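Local coordinates for protein citrate synthase (Pyrobaculum aerophilum, PDB 2IBP) that probably catalyses the condensation of oxaloacetate with acetyl-CoA and water to give citrate and CoA in the tricarboxylic acid cycle, at residues S219-H224 / R387-R392; E99-L104 / Y166-G171; P297-F302 / D346-I351. All blocks are in the same frame, centred on the assembly; numbering follows the deposited sequence.

Interaction 1: S219-H224 / R387-R392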
loop_
_atom_site.group_PDB
_atom_site.type_symbol
_atom_site.label_atom_id
_atom_site.label_comp_id
_atom_site.label_asym_id
_atom_site.label_seq_id
_atom_site.Cartn_x
_atom_site.Cartn_y
_atom_site.Cartn_z
ATOM N N SER A 219 1.283 -0.255 -8.650
ATOM C CA SER A 219 1.677 0.815 -7.740
ATOM C C SER A 219 0.580 1.889 -7.697
ATOM O O SER A 219 0.144 2.334 -6.636
ATOM C CB SER A 219 3.026 1.406 -8.135
ATOM O OG SER A 219 2.999 1.874 -9.457
ATOM N N THR A 220 0.087 2.262 -8.868
ATOM C CA THR A 220 -1.006 3.233 -8.953
ATOM C C THR A 220 -2.274 2.674 -8.287
ATOM O O THR A 220 -3.000 3.389 -7.610
ATOM C CB THR A 220 -1.252 3.610 -10.398
ATOM O OG1 THR A 220 -0.026 4.110 -10.953
ATOM C CG2 THR A 220 -2.333 4.656 -10.538
ATOM N N PHE A 221 -2.494 1.373 -8.447
ATOM C CA PHE A 221 -3.633 0.732 -7.801
ATOM C C PHE A 221 -3.495 0.751 -6.287
ATOM O O PHE A 221 -4.472 1.052 -5.574
ATOM C CB PHE A 221 -3.789 -0.688 -8.323
ATOM C CG PHE A 221 -5.045 -1.368 -7.883
ATOM C CD1 PHE A 221 -6.243 -0.682 -7.837
ATOM C CD2 PHE A 221 -5.061 -2.743 -7.710
ATOM C CE1 PHE A 221 -7.399 -1.320 -7.493
ATOM C CE2 PHE A 221 -6.232 -3.390 -7.376
ATOM C CZ PHE A 221 -7.393 -2.673 -7.283
ATOM N N ALA A 222 -2.288 0.449 -5.790
ATOM C CA ALA A 222 -2.013 0.467 -4.346
ATOM C C ALA A 222 -2.348 1.848 -3.785
ATOM O O ALA A 222 -2.969 1.965 -2.731
ATOM C CB ALA A 222 -0.567 0.134 -4.052
ATOM N N ALA A 223 -1.938 2.892 -4.496
ATOM C CA ALA A 223 -2.249 4.263 -4.082
ATOM C C ALA A 223 -3.765 4.468 -4.013
ATOM O O ALA A 223 -4.258 5.125 -3.081
ATOM C CB ALA A 223 -1.628 5.257 -5.053
ATOM N N HIS A 224 -4.509 3.916 -4.978
ATOM C CA HIS A 224 -5.976 4.015 -4.955
ATOM C C HIS A 224 -6.559 3.325 -3.746
ATOM O O HIS A 224 -7.496 3.811 -3.137
ATOM C CB HIS A 224 -6.624 3.379 -6.179
ATOM C CG HIS A 224 -6.625 4.247 -7.398
ATOM N ND1 HIS A 224 -5.557 4.307 -8.266
ATOM C CD2 HIS A 224 -7.592 5.029 -7.931
ATOM C CE1 HIS A 224 -5.873 5.091 -9.286
ATOM N NE2 HIS A 224 -7.098 5.553 -9.098
ATOM N N ARG A 387 -14.777 5.944 -3.220
ATOM C CA ARG A 387 -15.489 4.818 -2.640
ATOM C C ARG A 387 -14.431 3.889 -2.084
ATOM O O ARG A 387 -13.540 3.469 -2.809
ATOM C CB ARG A 387 -16.340 4.063 -3.657
ATOM C CG ARG A 387 -17.147 2.904 -3.061
ATOM C CD ARG A 387 -18.201 3.431 -2.108
ATOM N NE ARG A 387 -19.177 2.420 -1.707
ATOM C CZ ARG A 387 -20.336 2.201 -2.327
ATOM N NH1 ARG A 387 -20.666 2.885 -3.415
ATOM N NH2 ARG A 387 -21.165 1.271 -1.870
ATOM N N ILE A 388 -14.547 3.519 -0.815
ATOM C CA ILE A 388 -13.588 2.592 -0.237
ATOM C C ILE A 388 -13.649 1.251 -0.973
ATOM O O ILE A 388 -14.721 0.758 -1.328
ATOM C CB ILE A 388 -13.847 2.394 1.253
ATOM C CG1 ILE A 388 -12.743 1.556 1.895
ATOM C CG2 ILE A 388 -15.231 1.818 1.471
ATOM C CD1 ILE A 388 -12.792 1.574 3.400
ATOM N N PHE A 389 -12.479 0.680 -1.236
ATOM C CA PHE A 389 -12.425 -0.631 -1.883
ATOM C C PHE A 389 -12.909 -1.708 -0.910
ATOM O O PHE A 389 -12.499 -1.737 0.253
ATOM C CB PHE A 389 -11.055 -0.929 -2.457
ATOM C CG PHE A 389 -10.775 -0.181 -3.730
ATOM C CD1 PHE A 389 -11.195 -0.689 -4.956
ATOM C CD2 PHE A 389 -10.232 1.080 -3.692
ATOM C CE1 PHE A 389 -10.958 0.030 -6.136
ATOM C CE2 PHE A 389 -10.040 1.806 -4.848
ATOM C CZ PHE A 389 -10.395 1.279 -6.063
ATOM N N ARG A 390 -13.829 -2.538 -1.397
ATOM C CA ARG A 390 -14.471 -3.578 -0.598
ATOM C C ARG A 390 -14.517 -4.929 -1.326
ATOM O O ARG A 390 -15.600 -5.480 -1.521
ATOM C CB ARG A 390 -15.917 -3.154 -0.309
ATOM C CG ARG A 390 -16.069 -1.941 0.600
ATOM C CD ARG A 390 -17.528 -1.495 0.693
ATOM N NE ARG A 390 -17.699 -0.358 1.598
ATOM C CZ ARG A 390 -18.786 0.403 1.660
ATOM N NH1 ARG A 390 -19.797 0.196 0.826
ATOM N NH2 ARG A 390 -18.844 1.412 2.525
ATOM N N PRO A 391 -13.368 -5.449 -1.767
ATOM C CA PRO A 391 -13.393 -6.740 -2.443
ATOM C C PRO A 391 -13.618 -7.821 -1.406
ATOM O O PRO A 391 -13.722 -7.523 -0.208
ATOM C CB PRO A 391 -11.986 -6.860 -3.020
ATOM C CG PRO A 391 -11.143 -6.124 -1.997
ATOM C CD PRO A 391 -11.993 -4.947 -1.598
ATOM N N ARG A 392 -13.685 -9.065 -1.847
ATOM C CA ARG A 392 -13.883 -10.140 -0.901
ATOM C C ARG A 392 -13.175 -11.381 -1.365
ATOM O O ARG A 392 -12.627 -11.434 -2.466
ATOM C CB ARG A 392 -15.367 -10.397 -0.675
ATOM C CG ARG A 392 -16.116 -10.910 -1.859
ATOM C CD ARG A 392 -17.613 -10.901 -1.561
ATOM N NE ARG A 392 -18.407 -11.408 -2.676
ATOM C CZ ARG A 392 -18.944 -12.625 -2.736
ATOM N NH1 ARG A 392 -18.811 -13.483 -1.726
ATOM N NH2 ARG A 392 -19.647 -12.972 -3.805
#
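A T-shaped aromatic pair, Phe221 with Phe389, joins helix 218-227 to the loop that runs from helix 363-382 to strand 392-395. The ring planes stand at 90°, with centroids 5.8 Å apart, and the edge of Phe221 is turned to the face of Phe389. The closest approach is between two ring carbons, Phe221 CE1 and Phe389 CE1, 4.0 Å apart. Phe221 CG lies anti to the backbone N (chi1 -171°), which carries the ring out so that its CE1 edge meets the loop.

Phe389 also works by its edge. CE2 sits 3.7 Å from the backbone carbonyl O of His224, close to the ring plane, so the weakly positive C-H rim is presented to a helix carbonyl. The same CE2 touches His224 CB at 4.0 Å. The imidazole of His224 is turned back on its own helix: ND1 donates to Thr220 O at 2.8 Å with an N-H...O angle of 163°, reaching it from above the carbonyl plane, while His224 N uses the same oxygen from the opposite face. Two bonds therefore grip Thr220 O. With NE2 bonded to Lys32, both ring nitrogens have partners, which fixes the rotation of the imidazole.

Tyr382 lies against Phe389 with nearly parallel planes and meets His224 more steeply. Across the dimer interface, Phe221 meets Phe221 and Pro391 of the second subunit, and Arg387 makes a salt bridge to Glu27 of that subunit. Arg392 pairs with a strand of the second subunit in a parallel ladder. The arrangement is that of an aromatic cluster at a dimer interface, here in a citrate synthase homodimer whose chains are topologically interlinked, each with a Cys19-Cys394 disulfide.

Interaction 2: E99-L104 / Y166-G171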
loop_
_atom_site.group_PDB
_atom_site.type_symbol
_atom_site.label_atom_id
_atom_site.label_comp_id
_atom_site.label_asym_id
_atom_site.label_seq_id
_atom_site.Cartn_x
_atom_site.Cartn_y
_atom_site.Cartn_z
ATOM N N GLU A 99 16.803 12.436 8.947
ATOM C CA GLU A 99 17.316 11.469 9.920
ATOM C C GLU A 99 16.800 10.071 9.612
ATOM O O GLU A 99 17.522 9.092 9.787
ATOM C CB GLU A 99 17.002 11.886 11.347
ATOM C CG GLU A 99 17.705 13.182 11.726
ATOM C CD GLU A 99 19.215 13.127 11.482
ATOM O OE1 GLU A 99 19.862 12.166 11.956
ATOM O OE2 GLU A 99 19.753 14.038 10.809
ATOM N N VAL A 100 15.540 9.963 9.194
ATOM C CA VAL A 100 15.011 8.669 8.803
ATOM C C VAL A 100 15.849 8.095 7.655
ATOM O O VAL A 100 16.278 6.952 7.700
ATOM C CB VAL A 100 13.531 8.758 8.438
ATOM C CG1 VAL A 100 13.060 7.499 7.721
ATOM C CG2 VAL A 100 12.725 9.008 9.710
ATOM N N ILE A 101 16.111 8.908 6.635
ATOM C CA ILE A 101 16.953 8.458 5.518
ATOM C C ILE A 101 18.359 8.051 5.999
ATOM O O ILE A 101 18.895 7.021 5.574
ATOM C CB ILE A 101 17.061 9.546 4.434
ATOM C CG1 ILE A 101 15.674 9.831 3.838
ATOM C CG2 ILE A 101 18.009 9.090 3.311
ATOM C CD1 ILE A 101 15.623 11.109 2.955
ATOM N N ARG A 102 18.954 8.850 6.873
ATOM C CA ARG A 102 20.292 8.569 7.402
ATOM C C ARG A 102 20.306 7.206 8.069
ATOM O O ARG A 102 21.216 6.395 7.858
ATOM C CB ARG A 102 20.683 9.624 8.431
ATOM C CG ARG A 102 22.106 9.478 8.947
ATOM C CD ARG A 102 22.373 10.422 10.103
ATOM N NE ARG A 102 22.024 11.799 9.774
ATOM C CZ ARG A 102 22.847 12.688 9.220
ATOM N NH1 ARG A 102 24.089 12.360 8.891
ATOM N NH2 ARG A 102 22.406 13.918 8.972
ATOM N N ASN A 103 19.289 6.954 8.886
ATOM C CA ASN A 103 19.209 5.667 9.573
ATOM C C ASN A 103 19.060 4.483 8.651
ATOM O O ASN A 103 19.456 3.378 9.005
ATOM C CB ASN A 103 18.116 5.658 10.607
ATOM C CG ASN A 103 18.554 6.337 11.851
ATOM O OD1 ASN A 103 19.509 5.886 12.494
ATOM N ND2 ASN A 103 17.970 7.487 12.136
ATOM N N LEU A 104 18.540 4.731 7.454
ATOM C CA LEU A 104 18.338 3.698 6.455
ATOM C C LEU A 104 19.358 3.792 5.307
ATOM O O LEU A 104 19.183 3.174 4.269
ATOM C CB LEU A 104 16.914 3.801 5.930
ATOM C CG LEU A 104 15.841 3.552 6.998
ATOM C CD1 LEU A 104 14.451 3.624 6.367
ATOM C CD2 LEU A 104 16.103 2.193 7.617
ATOM N N TYR A 166 21.234 8.280 -1.613
ATOM C CA TYR A 166 22.432 7.947 -2.384
ATOM C C TYR A 166 23.676 8.464 -1.675
ATOM O O TYR A 166 24.625 7.723 -1.460
ATOM C CB TYR A 166 22.355 8.467 -3.805
ATOM C CG TYR A 166 23.659 8.313 -4.540
ATOM C CD1 TYR A 166 24.096 7.062 -4.938
ATOM C CD2 TYR A 166 24.488 9.407 -4.762
ATOM C CE1 TYR A 166 25.318 6.905 -5.558
ATOM C CE2 TYR A 166 25.687 9.265 -5.423
ATOM C CZ TYR A 166 26.112 8.012 -5.789
ATOM O OH TYR A 166 27.333 7.879 -6.434
ATOM N N ARG A 167 23.668 9.742 -1.328
ATOM C CA ARG A 167 24.802 10.363 -0.652
ATOM C C ARG A 167 25.127 9.652 0.652
ATOM O O ARG A 167 26.275 9.308 0.900
ATOM C CB ARG A 167 24.503 11.833 -0.377
ATOM C CG ARG A 167 24.230 12.652 -1.620
ATOM C CD ARG A 167 25.439 12.818 -2.504
ATOM N NE ARG A 167 26.512 13.576 -1.852
ATOM C CZ ARG A 167 27.623 13.935 -2.487
ATOM N NH1 ARG A 167 27.784 13.627 -3.767
ATOM N NH2 ARG A 167 28.553 14.608 -1.846
ATOM N N PHE A 168 24.124 9.470 1.507
ATOM C CA PHE A 168 24.357 8.787 2.765
ATOM C C PHE A 168 24.842 7.357 2.571
ATOM O O PHE A 168 25.664 6.881 3.350
ATOM C CB PHE A 168 23.124 8.773 3.659
ATOM C CG PHE A 168 22.752 10.107 4.231
ATOM C CD1 PHE A 168 23.693 10.914 4.844
ATOM C CD2 PHE A 168 21.423 10.438 4.373
ATOM C CE1 PHE A 168 23.320 12.102 5.453
ATOM C CE2 PHE A 168 21.041 11.631 4.969
ATOM C CZ PHE A 168 21.989 12.438 5.545
ATOM N N SER A 169 24.327 6.670 1.551
ATOM C CA SER A 169 24.707 5.267 1.316
ATOM C C SER A 169 26.193 5.154 0.971
ATOM O O SER A 169 26.814 4.110 1.187
ATOM C CB SER A 169 23.858 4.637 0.203
ATOM O OG SER A 169 24.253 5.101 -1.069
ATOM N N ARG A 170 26.750 6.238 0.429
ATOM C CA ARG A 170 28.155 6.313 0.021
ATOM C C ARG A 170 29.035 7.015 1.075
ATOM O O ARG A 170 30.204 7.320 0.824
ATOM C CB ARG A 170 28.262 7.033 -1.334
ATOM C CG ARG A 170 28.136 6.144 -2.557
ATOM C CD ARG A 170 26.883 5.273 -2.587
ATOM N NE ARG A 170 26.907 4.328 -3.713
ATOM C CZ ARG A 170 25.982 3.395 -3.942
ATOM N NH1 ARG A 170 24.955 3.255 -3.125
ATOM N NH2 ARG A 170 26.093 2.588 -4.986
ATOM N N GLY A 171 28.474 7.246 2.252
ATOM C CA GLY A 171 29.168 7.916 3.346
ATOM C C GLY A 171 29.521 9.356 3.034
ATOM O O GLY A 171 30.487 9.897 3.576
#
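Phe168, near the C-terminal end of helix 141-169, is wedged against Ile101 and Arg102 at the end of helix 95-103. The tight part lies on the inner side. Ile101 CG2 comes to the edge of the Phe168 ring, near its plane, 3.8 Å from CD2, the two side chains crossing at about a right angle. Ile101 is buried, and it also packs on Ala116 of helix 109-123 and Ile161 of helix 141-169. Beside it, the backbone of helix 95-103 runs over one ring face: Arg102 CA makes an off-centre CH-pi contact, 4.2 Å from the Phe168 centroid and 30° off the ring normal, and Arg102 CB stands over the rim of that face.

Outward, the packing gives way to an exposed arginine. The Arg102 chain bends at chi3 (-52°), which carries the guanidinium to the outer rim of the ring, where Phe168 CZ and CE1 lie against one face of it. Arg102 NH1 lies 3.5 Å from Phe168 CE1, but the two planes are 52° apart, so the groups do not stack flat. Arg102 is modelled in two conformers, and in the one described a salt bridge ties its guanidinium to Glu99. NH2 of Arg102 reaches the syn side of Glu99 OE2 at 3.2 Å, and Arg102 NE adds a weak bond to Glu99 OE1 at 3.1 Å.

With the ring cut back to an alanine here, Ile101 CG2 would probably lose its edge partner and the Arg102 guanidinium the rim against its face, opening a gap between the helix ends. Just beyond, Gly171, with positive phi, closes the longer helix: its N bonds to Phe168 O, and Leu172 N bonds to Arg167 O. The contact thus joins two helix ends of a largely helical citrate synthase fold, one finished by a Schellman motif.

Interaction 3: P297-F302 / D346-I351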
loop_
_atom_site.group_PDB
_atom_site.type_symbol
_atom_site.label_atom_id
_atom_site.label_comp_id
_atom_site.label_asym_id
_atom_site.label_seq_id
_atom_site.Cartn_x
_atom_site.Cartn_y
_atom_site.Cartn_z
ATOM N N PRO A 297 6.170 4.170 -27.717
ATOM C CA PRO A 297 6.566 5.516 -28.114
ATOM C C PRO A 297 7.621 6.119 -27.203
ATOM O O PRO A 297 8.432 6.951 -27.640
ATOM C CB PRO A 297 5.258 6.314 -28.026
ATOM C CG PRO A 297 4.393 5.536 -27.097
ATOM C CD PRO A 297 4.767 4.101 -27.282
ATOM N N ARG A 298 7.588 5.720 -25.936
ATOM C CA ARG A 298 8.546 6.209 -24.982
ATOM C C ARG A 298 9.913 5.652 -25.339
ATOM O O ARG A 298 10.935 6.317 -25.151
ATOM C CB ARG A 298 8.161 5.769 -23.582
ATOM C CG ARG A 298 6.797 6.265 -23.132
ATOM C CD ARG A 298 6.375 5.585 -21.868
ATOM N NE ARG A 298 6.288 4.148 -22.079
ATOM C CZ ARG A 298 6.110 3.269 -21.107
ATOM N NH1 ARG A 298 5.960 3.679 -19.855
ATOM N NH2 ARG A 298 6.120 1.980 -21.388
ATOM N N ALA A 299 9.926 4.425 -25.849
ATOM C CA ALA A 299 11.192 3.770 -26.207
ATOM C C ALA A 299 11.846 4.449 -27.403
ATOM O O ALA A 299 13.064 4.676 -27.411
ATOM C CB ALA A 299 10.958 2.281 -26.490
ATOM N N LYS A 300 11.028 4.817 -28.380
ATOM C CA LYS A 300 11.512 5.470 -29.602
ATOM C C LYS A 300 12.210 6.783 -29.244
ATOM O O LYS A 300 13.319 7.076 -29.697
ATOM C CB LYS A 300 10.354 5.714 -30.561
ATOM C CG LYS A 300 10.784 6.260 -31.909
ATOM C CD LYS A 300 9.669 6.158 -32.947
ATOM C CE LYS A 300 9.345 4.700 -33.299
ATOM N NZ LYS A 300 8.194 4.568 -34.249
ATOM N N ILE A 301 11.567 7.539 -28.367
ATOM C CA ILE A 301 12.093 8.808 -27.934
ATOM C C ILE A 301 13.343 8.642 -27.089
ATOM O O ILE A 301 14.335 9.351 -27.278
ATOM C CB ILE A 301 11.041 9.580 -27.112
ATOM C CG1 ILE A 301 9.800 9.861 -27.966
ATOM C CG2 ILE A 301 11.612 10.874 -26.561
ATOM C CD1 ILE A 301 8.595 10.339 -27.174
ATOM N N PHE A 302 13.311 7.713 -26.141
ATOM C CA PHE A 302 14.455 7.567 -25.261
ATOM C C PHE A 302 15.666 6.973 -25.979
ATOM O O PHE A 302 16.803 7.298 -25.651
ATOM C CB PHE A 302 14.116 6.836 -23.975
ATOM C CG PHE A 302 14.950 7.291 -22.828
ATOM C CD1 PHE A 302 14.778 8.561 -22.303
ATOM C CD2 PHE A 302 15.953 6.504 -22.325
ATOM C CE1 PHE A 302 15.568 9.017 -21.286
ATOM C CE2 PHE A 302 16.724 6.942 -21.285
ATOM C CZ PHE A 302 16.529 8.211 -20.761
ATOM N N ASP A 346 12.040 -0.083 -21.467
ATOM C CA ASP A 346 13.035 -0.764 -20.631
ATOM C C ASP A 346 14.228 -1.286 -21.446
ATOM O O ASP A 346 15.297 -1.553 -20.907
ATOM C CB ASP A 346 12.388 -1.921 -19.874
ATOM C CG ASP A 346 11.291 -1.466 -18.935
ATOM O OD1 ASP A 346 11.355 -0.309 -18.452
ATOM O OD2 ASP A 346 10.366 -2.271 -18.684
ATOM N N PHE A 347 14.010 -1.486 -22.741
ATOM C CA PHE A 347 15.060 -1.969 -23.625
ATOM C C PHE A 347 16.220 -0.985 -23.683
ATOM O O PHE A 347 17.381 -1.392 -23.868
ATOM C CB PHE A 347 14.467 -2.174 -25.017
ATOM C CG PHE A 347 15.396 -2.820 -26.000
ATOM C CD1 PHE A 347 15.365 -4.186 -26.203
ATOM C CD2 PHE A 347 16.240 -2.056 -26.781
ATOM C CE1 PHE A 347 16.185 -4.768 -27.131
ATOM C CE2 PHE A 347 17.064 -2.644 -27.696
ATOM C CZ PHE A 347 17.027 -4.000 -27.875
ATOM N N TRP A 348 15.917 0.295 -23.480
ATOM C CA TRP A 348 16.884 1.357 -23.644
ATOM C C TRP A 348 17.217 2.169 -22.411
ATOM O O TRP A 348 18.325 2.661 -22.293
ATOM C CB TRP A 348 16.346 2.399 -24.643
ATOM C CG TRP A 348 16.163 1.915 -26.018
ATOM C CD1 TRP A 348 14.999 1.578 -26.618
ATOM C CD2 TRP A 348 17.203 1.638 -26.964
ATOM N NE1 TRP A 348 15.235 1.152 -27.902
ATOM C CE2 TRP A 348 16.583 1.167 -28.137
ATOM C CE3 TRP A 348 18.593 1.781 -26.944
ATOM C CZ2 TRP A 348 17.306 0.822 -29.277
ATOM C CZ3 TRP A 348 19.307 1.425 -28.068
ATOM C CH2 TRP A 348 18.656 0.952 -29.218
ATOM N N SER A 349 16.235 2.351 -21.519
ATOM C CA SER A 349 16.352 3.358 -20.463
ATOM C C SER A 349 17.417 3.219 -19.389
ATOM O O SER A 349 17.770 4.214 -18.769
ATOM C CB SER A 349 15.004 3.579 -19.796
ATOM O OG SER A 349 14.686 2.486 -18.979
ATOM N N GLY A 350 17.974 2.022 -19.203
ATOM C CA GLY A 350 19.029 1.833 -18.216
ATOM C C GLY A 350 20.406 2.225 -18.704
ATOM O O GLY A 350 21.317 2.446 -17.907
ATOM N N ILE A 351 20.545 2.390 -20.014
ATOM C CA ILE A 351 21.856 2.664 -20.606
ATOM C C ILE A 351 22.440 4.006 -20.177
ATOM O O ILE A 351 23.546 4.081 -19.632
ATOM C CB ILE A 351 21.797 2.550 -22.125
ATOM C CG1 ILE A 351 21.443 1.101 -22.528
ATOM C CG2 ILE A 351 23.125 3.017 -22.737
ATOM C CD1 ILE A 351 21.197 0.904 -24.008
#
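Ala299, in the first turn of helix 297-313, begins the contact with Trp348. Its carbonyl O lies 3.7 Å from Trp348 CD1, approaching the indole obliquely, and its methyl CB touches the same carbon at 4.1 Å. Trp348 CG is anti to its carbonyl carbon (chi1 -65°), which directs the five-membered ring at this turn. Its NE1 donates to Tyr295 rather than to Ala299, so the polar end of the indole is satisfied just before the helix begins.

One turn on, Phe302 carries the rest. Its ring lies obliquely against the backbone of Ser349: CD2 of Phe302 is 3.7 Å from Ser349 CA and 4.0 Å from Ser349 CB. The hydroxyl of Ser349 pairs with Asn253 of helix 252-263, while Leu206 and Leu210 of helix 198-210 pack on Phe302.

Asp346, a predicted active-site residue, begins 346-351; helix 297-313 carries Glu304 and Asp308, magnesium ligands with no ion bound by this chain. No hydrogen bond crosses between the segments; contact rests on buried van der Waals packing, implying that shape fit, with the indole N-H and Ser349 hydroxyl paired outside, holds the chain beside Asp346 to the helix.

Following the chain from the N terminus, interaction 2 comes first: 99-104 meets 166-171, closing a mainly helical loop of 61 residues and tying the end of helix 95-103 to that of helix 141-169. Interaction 1 then opens at helix 218-227 and closes only at 387-392, near the C-terminal end. Nested in that long loop is interaction 3, whose own 43-residue loop links helix 297-313 to the segment leading into helix 349-356. None cross. Interactions 1 and 3 lie on opposite sides of the chain's centre, their own centres 30 Å apart. Interactions 1 and 2 reach the second subunit, whereas interaction 3 lies within one chain, beside the predicted active-site Asp346.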